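Local coordinates for formate dehydrogenase subunit beta (Desulfovibrio gigas, PDB 1H0H), which serves as the electron-transfer subunit of a periplasmic formate dehydrogenase, carrying three [4Fe-4S] clusters for the reversible two-electron oxidation of formate to carbon dioxide, at residues Leu66-Gln71 with Val197-Ala202; Ala82-Glu87 with Lys108-Tyr113; Asp186-Asp191 with His203-Tyr208. All coordinates share one frame; numbering follows the deposited sequence.

Interaction 1. Residues Leu66-Gln71 with Val197-Ala202; sequences LFFPDQ and VIFLTA. With SF4 (iron/sulfur cluster), chain M.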
loop_
_atom_site.group_PDB
_atom_site.type_symbol
_atom_site.label_atom_id
_atom_site.label_comp_id
_atom_site.label_asym_id
_atom_site.label_seq_id
_atom_site.Cartn_x
_atom_site.Cartn_y
_atom_site.Cartn_z
ATOM N N LEU B 66 7.093 21.413 12.946
ATOM C CA LEU B 66 8.324 21.916 12.351
ATOM C C LEU B 66 9.449 20.929 12.447
ATOM O O LEU B 66 9.741 20.411 13.519
ATOM C CB LEU B 66 8.757 23.227 13.019
ATOM C CG LEU B 66 7.676 24.308 13.037
ATOM C CD1 LEU B 66 8.192 25.613 13.660
ATOM C CD2 LEU B 66 7.126 24.553 11.625
ATOM N N PHE B 67 10.101 20.716 11.318
ATOM C CA PHE B 67 11.151 19.730 11.201
ATOM C C PHE B 67 12.503 20.386 10.884
ATOM O O PHE B 67 12.569 21.323 10.101
ATOM C CB PHE B 67 10.789 18.735 10.100
ATOM C CG PHE B 67 9.411 18.126 10.245
ATOM C CD1 PHE B 67 8.968 17.661 11.467
ATOM C CD2 PHE B 67 8.562 18.011 9.153
ATOM C CE1 PHE B 67 7.698 17.111 11.603
ATOM C CE2 PHE B 67 7.293 17.461 9.286
ATOM C CZ PHE B 67 6.865 16.986 10.508
ATOM N N PHE B 68 13.562 19.830 11.456
ATOM C CA PHE B 68 14.926 20.335 11.308
ATOM C C PHE B 68 15.899 19.155 11.272
ATOM O O PHE B 68 16.203 18.557 12.305
ATOM C CB PHE B 68 15.234 21.227 12.523
ATOM C CG PHE B 68 16.363 22.177 12.323
ATOM C CD1 PHE B 68 16.152 23.414 11.714
ATOM C CD2 PHE B 68 17.621 21.880 12.790
ATOM C CE1 PHE B 68 17.223 24.331 11.540
ATOM C CE2 PHE B 68 18.678 22.773 12.609
ATOM C CZ PHE B 68 18.477 23.995 11.990
ATOM N N PRO B 69 16.383 18.793 10.092
ATOM C CA PRO B 69 17.308 17.649 9.942
ATOM C C PRO B 69 18.735 18.105 10.263
ATOM O O PRO B 69 19.535 18.401 9.374
ATOM C CB PRO B 69 17.200 17.283 8.460
ATOM C CG PRO B 69 16.575 18.417 7.785
ATOM C CD PRO B 69 16.050 19.419 8.810
ATOM N N ASP B 70 19.036 18.090 11.556
ATOM C CA ASP B 70 20.234 18.670 12.122
ATOM C C ASP B 70 21.499 17.864 11.816
ATOM O O ASP B 70 21.458 16.644 11.690
ATOM C CB ASP B 70 19.998 18.803 13.629
ATOM C CG ASP B 70 20.807 19.877 14.251
ATOM O OD1 ASP B 70 21.621 20.515 13.547
ATOM O OD2 ASP B 70 20.701 20.137 15.463
ATOM N N GLN B 71 22.599 18.575 11.632
ATOM C CA GLN B 71 23.908 17.999 11.397
ATOM C C GLN B 71 24.906 19.158 11.568
ATOM O O GLN B 71 24.512 20.324 11.613
ATOM C CB GLN B 71 24.021 17.436 9.969
ATOM C CG GLN B 71 23.890 18.529 8.926
ATOM C CD GLN B 71 24.054 18.057 7.464
ATOM O OE1 GLN B 71 23.068 17.902 6.741
ATOM N NE2 GLN B 71 25.298 17.867 7.030
ATOM N N VAL B 197 26.503 24.569 5.803
ATOM C CA VAL B 197 25.194 23.944 5.777
ATOM C C VAL B 197 24.175 25.028 6.115
ATOM O O VAL B 197 24.018 25.410 7.288
ATOM C CB VAL B 197 25.098 22.761 6.774
ATOM C CG1 VAL B 197 23.709 22.120 6.720
ATOM C CG2 VAL B 197 26.136 21.697 6.457
ATOM N N ILE B 198 23.474 25.527 5.094
ATOM C CA ILE B 198 22.557 26.642 5.290
ATOM C C ILE B 198 21.077 26.219 5.401
ATOM O O ILE B 198 20.498 25.756 4.413
ATOM C CB ILE B 198 22.694 27.684 4.158
ATOM C CG1 ILE B 198 24.148 28.150 3.987
ATOM C CG2 ILE B 198 21.752 28.890 4.446
ATOM C CD1 ILE B 198 24.398 28.983 2.698
ATOM N N PHE B 199 20.476 26.360 6.587
ATOM C CA PHE B 199 19.051 26.044 6.769
ATOM C C PHE B 199 18.132 27.248 6.543
ATOM O O PHE B 199 18.421 28.365 7.012
ATOM C CB PHE B 199 18.740 25.541 8.166
ATOM C CG PHE B 199 19.399 24.254 8.527
ATOM C CD1 PHE B 199 20.699 24.248 8.992
ATOM C CD2 PHE B 199 18.692 23.048 8.469
ATOM C CE1 PHE B 199 21.287 23.083 9.374
ATOM C CE2 PHE B 199 19.283 21.864 8.843
ATOM C CZ PHE B 199 20.594 21.880 9.282
ATOM N N LEU B 200 17.045 27.009 5.811
ATOM C CA LEU B 200 15.977 27.975 5.657
ATOM C C LEU B 200 14.878 27.546 6.601
ATOM O O LEU B 200 14.518 26.360 6.632
ATOM C CB LEU B 200 15.424 27.988 4.227
ATOM C CG LEU B 200 14.129 28.793 4.020
ATOM C CD1 LEU B 200 14.349 30.279 4.337
ATOM C CD2 LEU B 200 13.589 28.667 2.615
ATOM N N THR B 201 14.385 28.480 7.406
ATOM C CA THR B 201 13.239 28.228 8.273
ATOM C C THR B 201 12.160 29.206 7.908
ATOM O O THR B 201 12.453 30.292 7.401
ATOM C CB THR B 201 13.588 28.337 9.768
ATOM O OG1 THR B 201 14.290 29.566 10.049
ATOM C CG2 THR B 201 14.522 27.219 10.172
ATOM N N ALA B 202 10.907 28.826 8.153
ATOM C CA ALA B 202 9.786 29.675 7.806
ATOM C C ALA B 202 9.349 30.557 8.979
ATOM O O ALA B 202 8.529 31.432 8.815
ATOM C CB ALA B 202 8.613 28.829 7.300
HETATM FE FE1 SF4 M . 27.069 12.628 5.189
HETATM FE FE2 SF4 M . 24.662 13.881 5.630
HETATM FE FE3 SF4 M . 26.889 14.548 7.137
HETATM FE FE4 SF4 M . 25.630 12.122 7.484
HETATM S S1 SF4 M . 24.751 14.244 7.816
HETATM S S2 SF4 M . 27.877 12.555 7.307
HETATM S S3 SF4 M . 24.927 11.598 5.455
HETATM S S4 SF4 M . 26.776 14.850 4.895
#

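Interaction 2. Residues Ala82-Glu87 with Lys108-Tyr113; sequences ATADME and KDLEDY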
loop_
_atom_site.group_PDB
_atom_site.type_symbol
_atom_site.label_atom_id
_atom_site.label_comp_id
_atom_site.label_asym_id
_atom_site.label_seq_id
_atom_site.Cartn_x
_atom_site.Cartn_y
_atom_site.Cartn_z
ATOM N N ALA B 82 39.451 25.510 15.954
ATOM C CA ALA B 82 40.274 26.587 16.474
ATOM C C ALA B 82 40.717 26.281 17.913
ATOM O O ALA B 82 41.831 26.586 18.307
ATOM C CB ALA B 82 39.511 27.903 16.403
ATOM N N THR B 83 39.810 25.688 18.680
ATOM C CA THR B 83 40.053 25.311 20.073
ATOM C C THR B 83 40.958 24.095 20.159
ATOM O O THR B 83 41.951 24.076 20.873
ATOM C CB THR B 83 38.711 24.976 20.720
ATOM O OG1 THR B 83 37.944 26.185 20.829
ATOM C CG2 THR B 83 38.897 24.494 22.153
ATOM N N ALA B 84 40.599 23.076 19.400
ATOM C CA ALA B 84 41.371 21.844 19.378
ATOM C C ALA B 84 42.802 22.069 18.930
ATOM O O ALA B 84 43.704 21.408 19.441
ATOM C CB ALA B 84 40.670 20.808 18.484
ATOM N N ASP B 85 43.001 23.004 17.990
ATOM C CA ASP B 85 44.319 23.366 17.451
ATOM C C ASP B 85 45.308 23.859 18.539
ATOM O O ASP B 85 46.528 23.788 18.384
ATOM C CB ASP B 85 44.168 24.442 16.379
ATOM C CG ASP B 85 43.778 23.887 15.020
ATOM O OD1 ASP B 85 43.706 22.656 14.850
ATOM O OD2 ASP B 85 43.547 24.635 14.041
ATOM N N MET B 86 44.786 24.369 19.643
ATOM C CA MET B 86 45.661 24.805 20.732
ATOM C C MET B 86 46.359 23.628 21.382
ATOM O O MET B 86 47.331 23.810 22.103
ATOM C CB MET B 86 44.862 25.520 21.801
ATOM C CG MET B 86 44.129 26.669 21.265
ATOM S SD MET B 86 45.247 27.973 20.825
ATOM C CE MET B 86 43.992 29.130 20.709
ATOM N N GLU B 87 45.822 22.436 21.152
ATOM C CA GLU B 87 46.374 21.207 21.696
ATOM C C GLU B 87 47.049 20.341 20.611
ATOM O O GLU B 87 48.164 19.861 20.779
ATOM C CB GLU B 87 45.248 20.407 22.346
ATOM C CG GLU B 87 45.742 19.616 23.522
ATOM C CD GLU B 87 44.697 18.771 24.208
ATOM O OE1 GLU B 87 43.548 19.233 24.467
ATOM O OE2 GLU B 87 45.072 17.629 24.521
ATOM N N LYS B 108 40.816 11.394 20.262
ATOM C CA LYS B 108 40.973 10.580 21.461
ATOM C C LYS B 108 42.101 11.079 22.382
ATOM O O LYS B 108 42.035 10.913 23.612
ATOM C CB LYS B 108 41.256 9.129 21.045
ATOM C CG LYS B 108 41.150 8.115 22.171
ATOM C CD LYS B 108 41.355 6.681 21.679
ATOM C CE LYS B 108 41.753 5.766 22.845
ATOM N NZ LYS B 108 40.977 4.489 22.854
ATOM N N ASP B 109 43.129 11.678 21.786
ATOM C CA ASP B 109 44.299 12.155 22.530
ATOM C C ASP B 109 44.174 13.575 23.036
ATOM O O ASP B 109 45.120 14.099 23.619
ATOM C CB ASP B 109 45.578 12.134 21.674
ATOM C CG ASP B 109 45.892 10.779 21.092
ATOM O OD1 ASP B 109 45.548 9.756 21.718
ATOM O OD2 ASP B 109 46.511 10.661 20.006
ATOM N N LEU B 110 43.065 14.238 22.755
ATOM C CA LEU B 110 42.868 15.573 23.292
ATOM C C LEU B 110 42.712 15.477 24.815
ATOM O O LEU B 110 41.957 14.649 25.329
ATOM C CB LEU B 110 41.628 16.220 22.678
ATOM C CG LEU B 110 41.748 16.541 21.192
ATOM C CD1 LEU B 110 40.403 16.993 20.626
ATOM C CD2 LEU B 110 42.827 17.592 20.988
ATOM N N GLU B 111 43.441 16.298 25.547
ATOM C CA GLU B 111 43.224 16.304 26.984
ATOM C C GLU B 111 41.961 17.116 27.322
ATOM O O GLU B 111 41.249 16.780 28.266
ATOM C CB GLU B 111 44.453 16.788 27.761
ATOM C CG GLU B 111 44.768 18.265 27.645
ATOM C CD GLU B 111 45.993 18.673 28.456
ATOM O OE1 GLU B 111 46.967 17.886 28.528
ATOM O OE2 GLU B 111 45.989 19.789 29.025
ATOM N N ASP B 112 41.672 18.152 26.531
ATOM C CA ASP B 112 40.538 19.015 26.830
ATOM C C ASP B 112 39.412 18.931 25.802
ATOM O O ASP B 112 39.210 19.813 24.972
ATOM C CB ASP B 112 40.997 20.458 27.006
ATOM C CG ASP B 112 39.874 21.372 27.469
ATOM O OD1 ASP B 112 38.798 20.856 27.861
ATOM O OD2 ASP B 112 39.999 22.623 27.485
ATOM N N TYR B 113 38.639 17.874 25.866
ATOM C CA TYR B 113 37.569 17.771 24.901
ATOM C C TYR B 113 36.377 18.685 25.218
ATOM O O TYR B 113 35.654 19.073 24.315
ATOM C CB TYR B 113 37.080 16.339 24.800
ATOM C CG TYR B 113 36.230 15.939 25.976
ATOM C CD1 TYR B 113 34.887 16.236 25.998
ATOM C CD2 TYR B 113 36.776 15.270 27.063
ATOM C CE1 TYR B 113 34.098 15.872 27.055
ATOM C CE2 TYR B 113 35.987 14.897 28.132
ATOM C CZ TYR B 113 34.651 15.210 28.115
ATOM O OH TYR B 113 33.820 14.859 29.159
HETATM O O HOH W 1 41.317 21.033 23.303
HETATM O O HOH W 2 44.881 21.261 26.794
#

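Interaction 3. Residues Asp186-Asp191 with His203-Tyr208; sequences DAKLCD and HNPKLY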
loop_
_atom_site.group_PDB
_atom_site.type_symbol
_atom_site.label_atom_id
_atom_site.label_comp_id
_atom_site.label_asym_id
_atom_site.label_seq_id
_atom_site.Cartn_x
_atom_site.Cartn_y
_atom_site.Cartn_z
ATOM N N ASP B 186 8.389 35.828 8.787
ATOM C CA ASP B 186 9.456 35.568 9.755
ATOM C C ASP B 186 10.464 34.506 9.263
ATOM O O ASP B 186 11.298 34.003 10.028
ATOM C CB ASP B 186 8.882 35.213 11.124
ATOM C CG ASP B 186 7.989 36.316 11.679
ATOM O OD1 ASP B 186 7.772 37.316 10.965
ATOM O OD2 ASP B 186 7.466 36.281 12.817
ATOM N N ALA B 187 10.408 34.183 7.979
ATOM C CA ALA B 187 11.330 33.198 7.444
ATOM C C ALA B 187 12.725 33.788 7.414
ATOM O O ALA B 187 12.880 34.994 7.246
ATOM C CB ALA B 187 10.924 32.799 6.065
ATOM N N LYS B 188 13.737 32.947 7.585
ATOM C CA LYS B 188 15.116 33.420 7.427
ATOM C C LYS B 188 16.086 32.280 7.200
ATOM O O LYS B 188 15.745 31.124 7.395
ATOM C CB LYS B 188 15.568 34.218 8.644
ATOM C CG LYS B 188 15.411 33.457 9.946
ATOM C CD LYS B 188 15.886 34.309 11.131
ATOM C CE LYS B 188 17.391 34.346 11.191
ATOM N NZ LYS B 188 17.888 35.524 11.976
ATOM N N LEU B 189 17.293 32.637 6.770
ATOM C CA LEU B 189 18.361 31.676 6.627
ATOM C C LEU B 189 19.094 31.693 7.957
ATOM O O LEU B 189 19.141 32.717 8.623
ATOM C CB LEU B 189 19.295 32.063 5.495
ATOM C CG LEU B 189 18.623 32.053 4.130
ATOM C CD1 LEU B 189 19.609 32.461 3.065
ATOM C CD2 LEU B 189 18.114 30.634 3.886
ATOM N N CYS B 190 19.649 30.553 8.345
ATOM C CA CYS B 190 20.322 30.451 9.622
ATOM C C CYS B 190 21.831 30.695 9.428
ATOM O O CYS B 190 22.509 29.934 8.754
ATOM C CB CYS B 190 20.000 29.087 10.250
ATOM S SG CYS B 190 18.213 28.836 10.595
ATOM N N ASP B 191 22.313 31.805 9.976
ATOM C CA ASP B 191 23.708 32.234 9.873
ATOM C C ASP B 191 24.304 32.029 8.491
ATOM O O ASP B 191 25.354 31.413 8.358
ATOM C CB ASP B 191 24.532 31.485 10.915
ATOM C CG ASP B 191 24.027 31.733 12.316
ATOM O OD1 ASP B 191 23.509 32.863 12.576
ATOM O OD2 ASP B 191 24.105 30.873 13.216
ATOM N N HIS B 203 9.904 30.295 10.154
ATOM C CA HIS B 203 9.563 31.032 11.358
ATOM C C HIS B 203 10.809 31.140 12.214
ATOM O O HIS B 203 11.856 30.615 11.855
ATOM C CB HIS B 203 8.481 30.282 12.156
ATOM C CG HIS B 203 7.365 29.772 11.310
ATOM N ND1 HIS B 203 6.212 30.487 11.092
ATOM C CD2 HIS B 203 7.243 28.629 10.595
ATOM C CE1 HIS B 203 5.417 29.801 10.290
ATOM N NE2 HIS B 203 6.020 28.669 9.978
ATOM N N ASN B 204 10.689 31.821 13.343
ATOM C CA ASN B 204 11.770 31.910 14.307
ATOM C C ASN B 204 12.520 30.572 14.432
ATOM O O ASN B 204 11.922 29.558 14.788
ATOM C CB ASN B 204 11.171 32.280 15.653
ATOM C CG ASN B 204 12.180 32.253 16.776
ATOM O OD1 ASN B 204 13.381 32.164 16.541
ATOM N ND2 ASN B 204 11.682 32.341 18.025
ATOM N N PRO B 205 13.803 30.570 14.062
ATOM C CA PRO B 205 14.689 29.398 14.143
ATOM C C PRO B 205 14.607 28.586 15.434
ATOM O O PRO B 205 14.677 27.342 15.411
ATOM C CB PRO B 205 16.086 30.025 14.008
ATOM C CG PRO B 205 15.886 31.174 13.107
ATOM C CD PRO B 205 14.484 31.718 13.427
ATOM N N LYS B 206 14.425 29.285 16.547
ATOM C CA LYS B 206 14.352 28.658 17.852
ATOM C C LYS B 206 13.073 27.821 18.048
ATOM O O LYS B 206 12.963 27.037 18.994
ATOM C CB LYS B 206 14.570 29.708 18.950
ATOM C CG LYS B 206 16.045 30.161 19.061
ATOM C CD LYS B 206 16.227 31.271 20.099
ATOM C CE LYS B 206 17.676 31.685 20.251
ATOM N NZ LYS B 206 18.373 31.881 18.933
ATOM N N LEU B 207 12.112 27.983 17.157
ATOM C CA LEU B 207 10.911 27.148 17.187
ATOM C C LEU B 207 11.240 25.802 16.545
ATOM O O LEU B 207 10.550 24.804 16.772
ATOM C CB LEU B 207 9.761 27.816 16.438
ATOM C CG LEU B 207 9.245 29.077 17.111
ATOM C CD1 LEU B 207 8.231 29.763 16.255
ATOM C CD2 LEU B 207 8.670 28.714 18.458
ATOM N N TYR B 208 12.305 25.767 15.760
ATOM C CA TYR B 208 12.754 24.502 15.161
ATOM C C TYR B 208 13.746 23.787 16.065
ATOM O O TYR B 208 13.681 22.564 16.246
ATOM C CB TYR B 208 13.413 24.721 13.800
ATOM C CG TYR B 208 12.479 25.181 12.701
ATOM C CD1 TYR B 208 11.968 26.483 12.685
ATOM C CD2 TYR B 208 12.130 24.324 11.667
ATOM C CE1 TYR B 208 11.112 26.904 11.674
ATOM C CE2 TYR B 208 11.291 24.745 10.632
ATOM C CZ TYR B 208 10.780 26.027 10.640
ATOM O OH TYR B 208 9.929 26.429 9.616
HETATM O O HOH W 3 8.096 33.102 13.941
#

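Interaction 1. Residues Leu66-Gln71 with Val197-Ala202
The core beside two [4Fe-4S] pockets, to which Gln71 and Pro69 belong, is filled here by a stacked pair of phenylalanines, Phe68 from strand 62-70 and Phe199 from strand 197-201. The strand segments run antiparallel with axes 9.3 Å apart, too far for backbone pairing, and side chains fill the gap. The rings lie face to face, centroids 4.1 Å apart and planes at 18°; Phe68 CZ sits over the centre of the Phe199 ring, whereas Phe199 CD2 lies nearer the rim of the Phe68 ring. With chi1 at -160°, opposite the backbone N, the Phe68 ring swings across to Phe199. At the Phe199 edge, in the ring plane, Pro69 O approaches CE2 at 3.5 Å; this carbonyl also accepts a hydrogen bond from Lys50. Thr201 CG2 flanks the edge of Phe68. Toward the cluster, Val197 CG2 packs on Gln71 NE2 at 4.0 Å, and the same NE2 is 3.7 Å from FE3 of the iron/sulfur cluster. Lys50 also binds Gln71 OE1, while Pro69 touches a second cluster. Gln71 NE2 is buried without a hydrogen-bond partner, so the amide is gripped through its oxygen alone; no hydrogen bond crosses, and ring stacking and apolar packing carry most of the contact.

Interaction 2. Residues Ala82-Glu87 with Lys108-Tyr113
Glu87 reaches across to the backbone of Leu110-Asp112 and sets its carboxylate against two successive amides. Asp112 N donates to Glu87 OE1 at 3.0 Å, with an N-H...O angle of 161°, and meets that oxygen on its syn side, 15° out of the carboxylate plane. Glu111 N points at Glu87 OE2 almost straight, but the modelled separation of 2.3 Å is too short to be taken literally, and the exact position of this oxygen is doubtful. Beyond CG the Glu87 chain is extended (chi2 -179°), which carries the carboxylate past Leu110 to these amides. Leu110 CD2 lies against Glu87 CD at 3.9 Å, and Leu110 CD1 reaches Ala84 CB at 4.4 Å, so this leucine packs on Ala84 and on the glutamate.

Two waters also approach Glu87 OE1. One donates to both Glu87 OE1 and Asp112 O, which lie 3.1 and 3.0 Å from the water oxygen. The other, its oxygen 2.9 Å from Glu111 OE2, donates to that atom and only weakly to Glu87 OE1, and so links the two neighbouring acids.

Farther out, Glu87 N bonds to Ala84 O, fixing the turn from which the glutamate departs. Leu110 O accepts from Asn132, and Leu110 also packs on Ala91 and Met134. Thr83 and Ala84 rest on helix 113-119, which Asp112 opens as N-cap, its OD2 paired with Ser115 OG. A glutamate carboxylate facing consecutive main-chain N-H groups, next to this helix N-cap, thus joins helix 79-84 and the turn after it to the loop before helix 113-119. The site is the partly exposed outer side of the region holding cluster #3, whose ligand Cys80 lies in helix 79-84 and Cys120 just after helix 113-119.

Interaction 3. Residues Asp186-Asp191 with His203-Tyr208
Apolar packing centres on Pro205, whose ring is set against Lys188 and Cys190. The aliphatic part of Lys188 crosses it at about a right angle, with Lys188 CD 3.7 Å from Pro205 CG and nearly as close to Pro205 CD. The first torsion of Lys188 places CG between the backbone N and the carbonyl carbon (chi1 55°), which brings its methylenes against CG and CD of the proline, while a bend at chi3 turns the end of the chain aside. Cys190 SG, held beside its own backbone N, converges on the same ring atom, 4.1 Å from Pro205 CG, and extends to CB where the lysine extends to CD.

Backbone packing takes over toward His203: Asp186 O lies 3.6 Å from His203 C, and Ala187 CA is 4.2 Å from His203 N. No direct hydrogen bond joins the two segments.

The polar link is a water, which accepts from Asn204 N at 3.0 Å and donates weakly to Asp186 OD2. Within 203-208, Asn204 OD1 accepts from Lys206 N at 3.1 Å, closing an Asx turn; the donor stands well above the carbonyl plane. Leu207 N and Tyr208 N bond back to Asn204 O and Pro205 O, keeping the chain that carries the proline in a tight coil.

Lys188 and Cys190 pair by backbone hydrogen bonds with strand 197-201, and 188-189 is an outermost strand of the mixed sheet within this chain. Ala187 and Leu189 pack on helix 166-180. After strand 197-201 the loop turns back past the strand edge, and Leu207 and Tyr208 lean on strand 62-70.

From the N terminus, strand 62-70 is the first element to enter a contact; interaction 1 joins it to strand 197-201 far along the chain. The loop so closed contains the whole of interaction 2, a local closure between helix 79-84 and the approach to helix 113-119, with nearest atoms about 16 Å from interaction 1. Interaction 3 opens after helix 166-180 and ends beyond strand 197-201, so its segments alternate with those of interaction 1. These two touch directly: Phe199 O and Cys190 N are 2.8 Å apart, probably hydrogen-bonded. Together they connect the two-stranded and four-stranded sheets, while interaction 2 joins two parts of a separate region, away from both sheets.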